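Local coordinates for receptor-like protein kinase ANXUR1 (Arabidopsis thaliana, PDB 6FIG), which acts as a receptor-like kinase in plant reproduction, probably sensing extracellular signals through its malectin-like ectodomain, at residues A[289-292]-A[296-299]; A[254-259]-A[348-353]; A[261-266]-A[359-364]; A[307-310]-A[314-317]; A[235-240]-A[248-253]. All blocks are in the same frame, centred on the assembly; numbering follows the deposited sequence.

Contact 1 (A[289-292]-A[296-299])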
# COMPACT_ATOMS: atom_id res chain seq x y z
N PHE A 289 21.08 -19.38 -4.15
CA PHE A 289 20.04 -20.08 -4.90
C PHE A 289 20.55 -21.12 -5.90
O PHE A 289 19.75 -21.73 -6.62
CB PHE A 289 19.06 -19.09 -5.56
CG PHE A 289 19.72 -18.08 -6.46
CD1 PHE A 289 19.79 -16.74 -6.08
CD2 PHE A 289 20.23 -18.44 -7.71
CE1 PHE A 289 20.38 -15.79 -6.90
CE2 PHE A 289 20.83 -17.50 -8.53
CZ PHE A 289 20.89 -16.17 -8.13
N GLN A 290 21.86 -21.37 -5.92
CA GLN A 290 22.42 -22.43 -6.78
C GLN A 290 22.99 -23.59 -6.00
O GLN A 290 22.67 -24.75 -6.26
CB GLN A 290 23.48 -21.83 -7.69
CG GLN A 290 22.88 -20.84 -8.67
CD GLN A 290 23.84 -20.48 -9.77
OE1 GLN A 290 24.97 -20.06 -9.52
NE2 GLN A 290 23.38 -20.62 -11.01
N LEU A 291 23.86 -23.27 -5.06
CA LEU A 291 24.55 -24.25 -4.23
C LEU A 291 23.70 -24.65 -3.05
O LEU A 291 22.65 -24.05 -2.81
CB LEU A 291 25.89 -23.67 -3.76
CG LEU A 291 26.81 -23.22 -4.90
CD1 LEU A 291 27.96 -22.39 -4.36
CD2 LEU A 291 27.30 -24.44 -5.66
N SER A 292 24.13 -25.68 -2.34
CA SER A 292 23.30 -26.23 -1.26
C SER A 292 23.99 -26.55 0.05
O SER A 292 23.31 -26.86 1.02
CB SER A 292 22.57 -27.48 -1.75
OG SER A 292 23.49 -28.49 -2.06
N GLN A 296 31.01 -24.70 -0.04
CA GLN A 296 31.01 -24.74 -1.48
C GLN A 296 31.53 -23.46 -2.07
O GLN A 296 32.31 -23.51 -3.00
CB GLN A 296 29.63 -25.10 -2.01
CG GLN A 296 29.27 -26.56 -1.78
CD GLN A 296 28.01 -26.95 -2.51
OE1 GLN A 296 26.96 -26.42 -2.19
NE2 GLN A 296 28.12 -27.86 -3.48
N LYS A 297 31.07 -22.32 -1.56
CA LYS A 297 31.52 -21.00 -2.00
C LYS A 297 31.85 -20.18 -0.77
O LYS A 297 31.00 -19.99 0.10
CB LYS A 297 30.47 -20.32 -2.84
CG LYS A 297 30.80 -18.88 -3.25
CD LYS A 297 29.76 -18.32 -4.21
CE LYS A 297 28.39 -18.15 -3.56
NZ LYS A 297 27.33 -18.06 -4.58
N VAL A 298 33.10 -19.72 -0.71
CA VAL A 298 33.65 -19.09 0.47
C VAL A 298 34.53 -17.96 -0.03
O VAL A 298 35.39 -18.16 -0.89
CB VAL A 298 34.45 -20.11 1.29
CG1 VAL A 298 35.03 -19.50 2.54
CG2 VAL A 298 33.58 -21.31 1.66
N PHE A 299 34.31 -16.75 0.49
CA PHE A 299 34.93 -15.57 -0.11
C PHE A 299 35.27 -14.48 0.88
O PHE A 299 34.61 -14.34 1.93
CB PHE A 299 34.08 -15.02 -1.26
CG PHE A 299 32.64 -14.73 -0.92
CD1 PHE A 299 31.70 -15.73 -0.92
CD2 PHE A 299 32.23 -13.41 -0.72
CE1 PHE A 299 30.37 -15.46 -0.65
CE2 PHE A 299 30.90 -13.14 -0.45
CZ PHE A 299 29.97 -14.17 -0.42
O HOH W 1 25.15 -28.28 -4.54

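Contact 2 (A[254-259]-A[348-353]). With NAG (2-acetamido-2-deoxy-beta-D-glucopyranose), chain D.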
# COMPACT_ATOMS: atom_id res chain seq x y z
N ARG A 254 25.24 -11.16 -8.57
CA ARG A 254 26.45 -11.05 -9.37
C ARG A 254 27.46 -11.95 -8.70
O ARG A 254 27.60 -11.93 -7.47
CB ARG A 254 26.96 -9.62 -9.48
CG ARG A 254 28.09 -9.43 -10.48
CD ARG A 254 28.48 -7.97 -10.63
NE ARG A 254 27.35 -7.17 -11.11
CZ ARG A 254 26.93 -7.12 -12.37
NH1 ARG A 254 27.56 -7.78 -13.34
NH2 ARG A 254 25.89 -6.36 -12.69
N SER A 255 28.17 -12.73 -9.50
CA SER A 255 29.23 -13.59 -9.01
C SER A 255 30.46 -13.38 -9.86
O SER A 255 30.42 -12.66 -10.86
CB SER A 255 28.78 -15.05 -9.06
OG SER A 255 28.66 -15.50 -10.39
N GLN A 256 31.58 -13.99 -9.47
CA GLN A 256 32.78 -13.88 -10.28
C GLN A 256 32.72 -14.79 -11.48
O GLN A 256 33.14 -14.39 -12.55
CB GLN A 256 34.03 -14.12 -9.46
CG GLN A 256 34.37 -12.92 -8.62
CD GLN A 256 35.65 -13.12 -7.85
OE1 GLN A 256 35.62 -13.70 -6.77
NE2 GLN A 256 36.77 -12.66 -8.40
N GLY A 257 32.19 -15.99 -11.30
CA GLY A 257 31.87 -16.88 -12.42
C GLY A 257 32.44 -18.29 -12.27
O GLY A 257 32.94 -18.64 -11.19
N PRO A 258 32.37 -19.10 -13.33
CA PRO A 258 32.74 -20.52 -13.27
C PRO A 258 34.24 -20.85 -13.32
O PRO A 258 34.59 -22.00 -13.06
CB PRO A 258 32.05 -21.11 -14.51
CG PRO A 258 32.09 -19.99 -15.49
CD PRO A 258 31.87 -18.74 -14.67
N ASN A 259 35.11 -19.90 -13.71
CA ASN A 259 36.56 -20.15 -13.79
C ASN A 259 37.26 -19.74 -12.49
O ASN A 259 37.62 -18.59 -12.31
CB ASN A 259 37.19 -19.40 -14.97
CG ASN A 259 38.63 -19.84 -15.25
OD1 ASN A 259 39.36 -20.28 -14.34
ND2 ASN A 259 39.04 -19.77 -16.52
N GLN A 348 34.93 -4.86 -2.25
CA GLN A 348 35.63 -5.86 -3.09
C GLN A 348 35.39 -7.24 -2.54
O GLN A 348 35.31 -7.40 -1.34
CB GLN A 348 37.11 -5.58 -3.14
CG GLN A 348 37.45 -4.27 -3.80
CD GLN A 348 38.91 -3.96 -3.72
OE1 GLN A 348 39.45 -3.74 -2.63
NE2 GLN A 348 39.59 -3.99 -4.87
N MET A 349 35.22 -8.21 -3.44
CA MET A 349 35.19 -9.60 -3.02
C MET A 349 35.99 -10.49 -3.96
O MET A 349 36.13 -10.22 -5.14
CB MET A 349 33.76 -10.12 -2.80
CG MET A 349 32.79 -9.97 -3.93
SD MET A 349 31.13 -10.53 -3.43
CE MET A 349 30.76 -9.54 -2.04
N THR A 350 36.52 -11.57 -3.38
CA THR A 350 37.41 -12.49 -4.09
C THR A 350 37.30 -13.82 -3.35
O THR A 350 36.96 -13.82 -2.17
CB THR A 350 38.86 -11.95 -4.14
OG1 THR A 350 39.69 -12.73 -5.03
CG2 THR A 350 39.51 -11.94 -2.76
N PRO A 351 37.61 -14.94 -4.01
CA PRO A 351 37.44 -16.20 -3.28
C PRO A 351 38.45 -16.35 -2.15
O PRO A 351 39.58 -15.85 -2.24
CB PRO A 351 37.72 -17.28 -4.35
CG PRO A 351 37.59 -16.56 -5.65
CD PRO A 351 38.08 -15.19 -5.38
N SER A 352 38.04 -17.07 -1.11
CA SER A 352 38.94 -17.46 -0.04
C SER A 352 39.48 -18.85 -0.37
O SER A 352 38.77 -19.69 -0.93
CB SER A 352 38.20 -17.51 1.30
OG SER A 352 39.03 -18.03 2.33
N THR A 353 40.73 -19.09 -0.01
CA THR A 353 41.27 -20.44 -0.06
C THR A 353 41.14 -21.17 1.28
O THR A 353 41.48 -22.37 1.37
CB THR A 353 42.74 -20.43 -0.50
OG1 THR A 353 43.49 -19.57 0.36
CG2 THR A 353 42.85 -19.97 -1.95
C1 NAG D . 41.51 -7.70 -3.62
C2 NAG D . 42.95 -8.09 -3.89
C3 NAG D . 43.81 -7.95 -2.64
C4 NAG D . 43.57 -6.62 -1.93
C5 NAG D . 42.08 -6.45 -1.67
C6 NAG D . 41.69 -5.19 -0.90
C7 NAG D . 43.19 -9.86 -5.59
C8 NAG D . 43.08 -11.34 -5.83
N2 NAG D . 42.91 -9.48 -4.34
O3 NAG D . 45.18 -8.05 -3.01
O4 NAG D . 44.25 -6.63 -0.67
O5 NAG D . 41.46 -6.44 -2.95
O6 NAG D . 41.89 -4.02 -1.68
O7 NAG D . 43.51 -9.07 -6.48

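Contact 3 (A[261-266]-A[359-364]). With NAG (2-acetamido-2-deoxy-beta-D-glucopyranose), chain D.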
# COMPACT_ATOMS: atom_id res chain seq x y z
N ASP A 261 40.29 -20.21 -11.46
CA ASP A 261 41.65 -19.64 -11.58
C ASP A 261 41.60 -18.14 -11.79
O ASP A 261 42.30 -17.38 -11.11
CB ASP A 261 42.44 -20.28 -12.73
CG ASP A 261 43.83 -19.68 -12.86
OD1 ASP A 261 44.73 -20.04 -12.05
OD2 ASP A 261 44.04 -18.83 -13.75
N ILE A 262 40.73 -17.72 -12.71
CA ILE A 262 40.50 -16.32 -13.01
C ILE A 262 39.98 -15.61 -11.75
O ILE A 262 40.43 -14.53 -11.41
CB ILE A 262 39.51 -16.15 -14.19
CG1 ILE A 262 40.16 -16.61 -15.50
CG2 ILE A 262 39.01 -14.71 -14.30
CD1 ILE A 262 39.21 -16.68 -16.69
N ASN A 263 39.02 -16.24 -11.06
CA ASN A 263 38.45 -15.69 -9.83
C ASN A 263 39.49 -15.43 -8.74
O ASN A 263 39.52 -14.37 -8.13
CB ASN A 263 37.33 -16.58 -9.29
CG ASN A 263 36.16 -16.72 -10.26
OD1 ASN A 263 36.09 -16.03 -11.30
ND2 ASN A 263 35.26 -17.64 -9.95
N LEU A 264 40.40 -16.38 -8.56
CA LEU A 264 41.49 -16.24 -7.60
C LEU A 264 42.49 -15.13 -7.90
O LEU A 264 43.25 -14.73 -7.01
CB LEU A 264 42.24 -17.57 -7.47
CG LEU A 264 41.45 -18.65 -6.73
CD1 LEU A 264 42.03 -20.01 -7.01
CD2 LEU A 264 41.45 -18.37 -5.23
N LYS A 265 42.51 -14.65 -9.15
CA LYS A 265 43.41 -13.58 -9.56
C LYS A 265 42.77 -12.21 -9.63
O LYS A 265 43.40 -11.28 -10.09
CB LYS A 265 44.04 -13.94 -10.91
CG LYS A 265 44.91 -15.19 -10.83
CD LYS A 265 45.32 -15.68 -12.20
CE LYS A 265 46.20 -16.91 -12.10
NZ LYS A 265 46.46 -17.46 -13.45
N SER A 266 41.54 -12.07 -9.13
CA SER A 266 40.84 -10.79 -9.25
C SER A 266 39.82 -10.56 -8.14
O SER A 266 39.37 -11.49 -7.46
CB SER A 266 40.14 -10.71 -10.61
OG SER A 266 39.27 -11.81 -10.80
N TYR A 359 34.38 -24.71 -4.60
CA TYR A 359 34.57 -23.77 -5.68
C TYR A 359 35.34 -22.56 -5.17
O TYR A 359 35.43 -22.34 -3.95
CB TYR A 359 33.21 -23.29 -6.22
CG TYR A 359 32.36 -24.40 -6.78
CD1 TYR A 359 32.60 -24.91 -8.04
CD2 TYR A 359 31.30 -24.95 -6.03
CE1 TYR A 359 31.83 -25.94 -8.56
CE2 TYR A 359 30.51 -25.98 -6.55
CZ TYR A 359 30.78 -26.47 -7.82
OH TYR A 359 30.04 -27.49 -8.39
N TYR A 360 35.85 -21.78 -6.10
CA TYR A 360 36.52 -20.52 -5.80
C TYR A 360 35.74 -19.42 -6.49
O TYR A 360 35.91 -19.17 -7.68
CB TYR A 360 37.98 -20.56 -6.23
CG TYR A 360 38.76 -21.60 -5.48
CD1 TYR A 360 39.13 -21.39 -4.15
CD2 TYR A 360 39.10 -22.82 -6.07
CE1 TYR A 360 39.84 -22.34 -3.44
CE2 TYR A 360 39.82 -23.78 -5.36
CZ TYR A 360 40.16 -23.52 -4.04
OH TYR A 360 40.86 -24.45 -3.31
N ASP A 361 34.84 -18.80 -5.74
CA ASP A 361 33.86 -17.85 -6.30
C ASP A 361 33.41 -16.92 -5.19
O ASP A 361 33.75 -17.10 -4.01
CB ASP A 361 32.68 -18.64 -6.89
CG ASP A 361 31.84 -17.86 -7.94
OD1 ASP A 361 32.19 -16.73 -8.31
OD2 ASP A 361 30.81 -18.43 -8.38
N SER A 362 32.65 -15.90 -5.58
CA SER A 362 32.03 -14.99 -4.62
C SER A 362 30.73 -14.50 -5.24
O SER A 362 30.55 -14.56 -6.45
CB SER A 362 32.94 -13.82 -4.31
OG SER A 362 33.22 -13.06 -5.47
N SER A 363 29.81 -14.04 -4.41
CA SER A 363 28.54 -13.52 -4.92
C SER A 363 27.91 -12.53 -3.96
O SER A 363 28.25 -12.49 -2.78
CB SER A 363 27.55 -14.64 -5.27
OG SER A 363 27.07 -15.29 -4.09
N LEU A 364 26.99 -11.75 -4.50
CA LEU A 364 26.28 -10.74 -3.76
C LEU A 364 24.92 -10.54 -4.45
O LEU A 364 24.86 -10.53 -5.69
CB LEU A 364 27.08 -9.44 -3.74
CG LEU A 364 26.45 -8.25 -2.97
CD1 LEU A 364 26.35 -8.55 -1.48
CD2 LEU A 364 27.29 -7.01 -3.21
C1 NAG D . 41.51 -7.70 -3.62
C2 NAG D . 42.95 -8.09 -3.89
C3 NAG D . 43.81 -7.95 -2.64
C4 NAG D . 43.57 -6.62 -1.93
C5 NAG D . 42.08 -6.45 -1.67
C6 NAG D . 41.69 -5.19 -0.90
C7 NAG D . 43.19 -9.86 -5.59
C8 NAG D . 43.08 -11.34 -5.83
N2 NAG D . 42.91 -9.48 -4.34
O3 NAG D . 45.18 -8.05 -3.01
O4 NAG D . 44.25 -6.63 -0.67
O5 NAG D . 41.46 -6.44 -2.95
O6 NAG D . 41.89 -4.02 -1.68
O7 NAG D . 43.51 -9.07 -6.48

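Contact 4 (A[307-310]-A[314-317])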
# COMPACT_ATOMS: atom_id res chain seq x y z
N THR A 307 39.53 -5.24 5.96
CA THR A 307 38.89 -6.56 6.03
C THR A 307 37.50 -6.47 6.64
O THR A 307 37.34 -5.99 7.77
CB THR A 307 39.80 -7.55 6.83
OG1 THR A 307 40.98 -7.81 6.09
CG2 THR A 307 39.08 -8.87 7.09
N ALA A 308 36.49 -6.89 5.88
CA ALA A 308 35.15 -7.07 6.39
C ALA A 308 34.87 -8.54 6.76
O ALA A 308 34.31 -8.82 7.81
CB ALA A 308 34.14 -6.57 5.37
N GLN A 309 35.25 -9.47 5.87
CA GLN A 309 35.25 -10.90 6.18
C GLN A 309 36.44 -11.46 5.50
O GLN A 309 36.54 -11.38 4.26
CB GLN A 309 34.07 -11.64 5.57
CG GLN A 309 32.71 -11.38 6.09
CD GLN A 309 32.46 -11.59 7.58
OE1 GLN A 309 33.08 -12.36 8.28
NE2 GLN A 309 31.49 -10.88 8.04
N ALA A 310 37.37 -12.03 6.25
CA ALA A 310 38.51 -12.64 5.62
C ALA A 310 39.21 -13.53 6.61
O ALA A 310 38.59 -13.91 7.62
CB ALA A 310 39.44 -11.57 5.05
N PRO A 314 36.00 -16.06 6.50
CA PRO A 314 35.45 -15.56 5.24
C PRO A 314 33.91 -15.71 5.19
O PRO A 314 33.33 -16.40 6.02
CB PRO A 314 36.12 -16.44 4.18
CG PRO A 314 36.38 -17.72 4.89
CD PRO A 314 36.64 -17.37 6.33
N ALA A 315 33.30 -15.06 4.22
CA ALA A 315 31.86 -15.16 3.98
C ALA A 315 31.55 -16.51 3.36
O ALA A 315 32.27 -16.99 2.49
CB ALA A 315 31.42 -14.06 3.05
N ASP A 316 30.47 -17.12 3.83
CA ASP A 316 29.95 -18.35 3.24
C ASP A 316 28.45 -18.23 3.45
O ASP A 316 27.99 -18.28 4.60
CB ASP A 316 30.56 -19.58 3.93
CG ASP A 316 30.03 -20.91 3.39
OD1 ASP A 316 28.93 -20.94 2.75
OD2 ASP A 316 30.70 -21.93 3.65
N ILE A 317 27.68 -18.04 2.37
CA ILE A 317 26.25 -17.76 2.52
C ILE A 317 25.50 -18.92 3.21
O ILE A 317 24.78 -18.69 4.20
CB ILE A 317 25.57 -17.40 1.19
CG1 ILE A 317 26.25 -16.21 0.54
CG2 ILE A 317 24.08 -17.08 1.43
CD1 ILE A 317 25.91 -16.03 -0.93

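Contact 5 (A[235-240]-A[248-253]). With CA (calcium ion), chain H.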
# COMPACT_ATOMS: atom_id res chain seq x y z
N ILE A 235 11.96 -17.78 -2.09
CA ILE A 235 12.80 -17.17 -1.07
C ILE A 235 12.13 -17.44 0.26
O ILE A 235 10.99 -17.02 0.49
CB ILE A 235 12.98 -15.66 -1.29
CG1 ILE A 235 13.54 -15.37 -2.71
CG2 ILE A 235 13.87 -15.06 -0.20
CD1 ILE A 235 14.86 -16.06 -3.04
N ASN A 236 12.85 -18.12 1.14
CA ASN A 236 12.35 -18.54 2.43
C ASN A 236 12.84 -17.61 3.55
O ASN A 236 13.89 -17.83 4.15
CB ASN A 236 12.82 -19.98 2.67
CG ASN A 236 12.37 -20.52 4.00
OD1 ASN A 236 11.48 -19.96 4.64
ND2 ASN A 236 13.00 -21.63 4.42
N TYR A 237 12.08 -16.56 3.82
CA TYR A 237 12.54 -15.53 4.76
C TYR A 237 12.75 -15.98 6.22
O TYR A 237 13.51 -15.34 6.94
CB TYR A 237 11.57 -14.33 4.75
CG TYR A 237 11.73 -13.39 3.57
CD1 TYR A 237 11.23 -13.72 2.32
CD2 TYR A 237 12.34 -12.15 3.71
CE1 TYR A 237 11.37 -12.85 1.24
CE2 TYR A 237 12.49 -11.27 2.64
CZ TYR A 237 11.97 -11.62 1.41
OH TYR A 237 12.10 -10.75 0.36
N GLN A 238 12.04 -17.01 6.67
CA GLN A 238 12.06 -17.43 8.09
C GLN A 238 11.67 -16.25 9.02
O GLN A 238 10.59 -15.71 8.85
CB GLN A 238 13.41 -18.08 8.48
CG GLN A 238 13.68 -19.38 7.77
CD GLN A 238 14.90 -20.11 8.34
OE1 GLN A 238 15.90 -19.49 8.75
NE2 GLN A 238 14.82 -21.43 8.37
N ASN A 239 12.53 -15.83 9.95
CA ASN A 239 12.18 -14.72 10.84
C ASN A 239 12.79 -13.40 10.40
O ASN A 239 12.62 -12.40 11.10
CB ASN A 239 12.55 -15.00 12.31
CG ASN A 239 11.83 -16.21 12.88
OD1 ASN A 239 10.62 -16.36 12.71
ND2 ASN A 239 12.56 -17.06 13.57
N MET A 240 13.46 -13.35 9.25
CA MET A 240 13.87 -12.04 8.71
C MET A 240 12.66 -11.29 8.16
O MET A 240 11.89 -11.85 7.37
CB MET A 240 14.88 -12.18 7.58
CG MET A 240 15.53 -10.85 7.26
SD MET A 240 16.70 -10.85 5.91
CE MET A 240 15.66 -10.78 4.44
N ASP A 248 12.63 -10.34 -5.11
CA ASP A 248 13.38 -10.25 -6.35
C ASP A 248 14.85 -9.87 -6.17
O ASP A 248 15.67 -10.28 -7.00
CB ASP A 248 12.68 -9.36 -7.39
CG ASP A 248 11.58 -10.12 -8.17
OD1 ASP A 248 11.47 -11.38 -8.11
OD2 ASP A 248 10.81 -9.48 -8.89
N ILE A 249 15.20 -9.14 -5.11
CA ILE A 249 16.60 -8.86 -4.81
C ILE A 249 17.36 -10.18 -4.65
O ILE A 249 18.46 -10.36 -5.22
CB ILE A 249 16.75 -8.03 -3.50
CG1 ILE A 249 16.22 -6.61 -3.73
CG2 ILE A 249 18.18 -8.05 -2.95
CD1 ILE A 249 17.01 -5.80 -4.72
N TYR A 250 16.77 -11.08 -3.88
CA TYR A 250 17.42 -12.34 -3.51
C TYR A 250 17.43 -13.36 -4.64
O TYR A 250 18.24 -14.30 -4.59
CB TYR A 250 16.76 -12.88 -2.23
CG TYR A 250 16.92 -11.93 -1.08
CD1 TYR A 250 18.17 -11.64 -0.56
CD2 TYR A 250 15.83 -11.26 -0.54
CE1 TYR A 250 18.33 -10.76 0.49
CE2 TYR A 250 15.98 -10.38 0.52
CZ TYR A 250 17.23 -10.10 1.00
OH TYR A 250 17.40 -9.22 2.05
N LYS A 251 16.60 -13.18 -5.66
CA LYS A 251 16.55 -14.11 -6.80
C LYS A 251 17.57 -13.83 -7.91
O LYS A 251 17.62 -14.56 -8.92
CB LYS A 251 15.13 -14.16 -7.40
CG LYS A 251 14.12 -14.73 -6.44
CD LYS A 251 12.69 -14.65 -6.99
CE LYS A 251 11.70 -15.08 -5.91
NZ LYS A 251 10.26 -14.95 -6.33
N THR A 252 18.35 -12.76 -7.77
CA THR A 252 19.44 -12.49 -8.68
C THR A 252 20.70 -12.16 -7.91
O THR A 252 20.65 -11.62 -6.81
CB THR A 252 19.15 -11.32 -9.64
OG1 THR A 252 18.83 -10.17 -8.86
CG2 THR A 252 18.00 -11.67 -10.60
N ALA A 253 21.84 -12.42 -8.53
CA ALA A 253 23.13 -12.11 -7.93
C ALA A 253 24.18 -11.82 -8.99
O ALA A 253 24.03 -12.20 -10.17
CB ALA A 253 23.59 -13.27 -7.03
CA CA H . 19.95 -9.31 -6.88
O HOH W 2 9.82 -15.88 -3.58

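Contact 1 (A[289-292]-A[296-299])
The flat side-chain amide of Q296 has L291 over one face and the backbone of S292 at its oxygen. L291 CD2 stands above that face at almost equal distances from the three amide atoms, 4.1 Å from Q296 CD, while L291 CB closes on Q296 OE1 at 3.3 Å. In the carbonyl plane the oxygen takes up S292 N, 2.9 Å from Q296 OE1, with an N-H...O angle of 154°; K293 N gives it a second bond. At the nitrogen end, water 1 accepts from Q296 NE2 and lies 3.0 Å from S292 OG, to which it is also hydrogen-bonded, while E358 is a further acceptor for NE2. This is the loop joining strands 278-287 and 299-303 of the malectin-like domain. A glutamine suits the place because one amide can both accept from the backbone of the turn at S292 and K293 and donate to water and E358. L291 supplies the apolar part: its CD1 meets K297 CB at 3.6 Å, the two side chains running nearly at right angles. K297 leaves its backbone with CG anti to N (chi1 175°) and bends at chi3, carrying NZ away to a salt bridge with E288 and a hydrogen bond with S363.

Contact 2 (A[254-259]-A[348-353])
Q256 reaches across from the end of strand 252-255 to strand 344-351, so that its side-chain amide joins two strands of different sheets in the beta-rich malectin-like domain. The tight part lies around one oxygen. Q256 OE1 comes to 3.2 Å from P351 CD and 3.4 Å from T350 CA, close approaches to carbon-bound hydrogens with no conventional bond between the two segments. P351 has no N-H to give, so its CD only packs against OE1; the proline suits the spot as a compact apolar ring that also packs on N263, L264 and Y360. The glutamine is extended beyond CG, which lies anti to its carbonyl carbon (chi1 -77°), and this length carries the amide across to P351. Its polar atoms look beyond the two segments: NE2 donates to the carbonyls of N263 and S266, and OE1 has a possible partner in S362 OG, doubtful because that serine is disordered over two conformers. Next along the chain, G257 has a phi of 128°, a backbone shape that a residue without a side chain adopts easily. M349 touches the contact mainly by its backbone; its thioether packs on L268 and F299.

The looser part is at Q348, which is partly exposed: Q348 OE1 lies 2.6 Å from O6 of the N-acetylglucosamine, which is also hydrogen-bonded to N305 OD1. T350, pointing away from Q256, is buried beneath the sugar; its hydroxyl bonds S266 O, and T350 OG1 lies 3.8 Å from the acetyl methyl NAG C8.

Contact 3 (A[261-266]-A[359-364])
N263 and Y360 meet through a single well-directed bond: N263 ND2 donates to Y360 O over 2.8 Å, with an N-H...O angle of 167°. The oxygen lies only 5° out of the asparagine amide plane, and the nitrogen lies in the plane of the tyrosine carbonyl, so both groups are well oriented. Beside it, L264 comes over one face of the Y360 ring. Its CD1 sits 4.3 Å from the ring centroid, 23° off the normal and displaced toward the rim, a CH-pi contact in which CD1 also approaches Y360 CG at 3.9 Å. A branched leucine suits this place, since CD2 can reach Y360 CD1 as well.

The second shell fixes these groups. N263 ND2 gives another hydrogen bond to G257 O, so one short amide ties its helix both to the preceding turn and to the distant loop. The D361 side chain crosses that of N263 at a slant, the carboxylate and amide planes 21° apart, but D361 OD1 is 3.6 Å from N263 ND2 and is not bonded to it. It accepts instead from G257 N and, weakly, from Q256 N and S362 N. On the outer side of the helix, K265 NZ forms a salt bridge with D261 OD2, approaching on the syn lone pair of that oxygen. The helix end borders the glycan pocket, where L264 O lies 3.6 Å from the sugar methyl C8. P351 of strand 344-351 packs against N263, L264 and Y360, while the chain after D361 runs on into strand 363-372, beside strand 252-255.

Contact 4 (A[307-310]-A[314-317])
Q309 places CG anti to its carbonyl carbon (chi1 -69°), which sets that carbon toward A315, while the bend at chi2 (-56°) turns the end of the side chain off toward other neighbours. The backbone here forms a classic beta bulge: A308 and Q309 both face I301 of strand 299-303, and the extra residue turns the chain a corner as it leaves strand 306-307. Carbon does the touching here. Q309 CB lies 3.8 Å from A315 N and 4.1 Å from P314 C, and Q309 CG is 4.3 Å from A315 CB. The small methyl of A315 fits a buried position that W320 of helix 317-321 and strand 299-303 also cover, and the A315 backbone pairs with F299 of that strand. P314 lays its ring on V298 and N300, a rigid filler in a loop without regular structure. One step beyond, D316 is the N-cap of helix 317-321, its OD1 accepting from G319 N. No hydrogen bond joins the two segments. A310 O, which accepts weakly from T313 OG1, faces a proline nitrogen without a hydrogen to donate: P314 N is 3.5 Å from A310 O, and P314 CD stands 4.2 Å from that oxygen.

Contact 5 (A[235-240]-A[248-253])
Y250 reaches from its short, weakly bonded helix into the loop 235-240, meeting a different residue at each level. Its CB touches I235 CD1 at 3.8 Å. Farther out, CD2 and CE2 present the ring edge, with Y237 OH near the ring plane, 3.9 Å from Y250 CD2. This edge points at the face of Y237 in an offset edge-to-face pair, the planes 87° apart and the centroids separated by 6.0 Å. At the tip, M240 CE comes from the opposite direction to 3.3 Å from Y250 OH, which is hydrogen-bonded to H285; Y237 OH bonds A245 O. Tyrosine suits both sites, giving a packing ring and a hydroxyl that ends on a polar partner. The type II' turn from Y237 to M240, with Q238 at positive phi, brings the two contributors to one side. K251, extended beyond CG, passes its methylenes across I235 at a slant, CE lying 3.7 Å from I235 CG1, and its NZ weakly bonds water 2, which also accepts from I235 N. I249 O and T252 O and OG1 bind calcium together with N192, V193 and N365. P327 of strand 327-336 and C287 of strand 278-287 pack on both I235 and Y250, while the chain beyond K251 enters strand 252-255.

Overall arrangement
Contacts 2 and 3 are two halves of one site: their centres are 2 Å apart, their segments alternate along the chain, and both touch the same N-acetylglucosamine. Contact 1, about 11 Å from contact 2 between centres, joins it through V298 O and S352 N, 2.9 Å apart, and meets contact 3 where Q296 O lies 2.9 Å from Y359 N. Contact 4 follows contact 1 along the chain and packs against it, with about 13 Å between their centres, and its T307 also belongs to the glycan pocket. Contact 5 serves the calcium end instead; its centre lies about 21 Å from that of contact 2, yet strand 252-255 runs from one to the other.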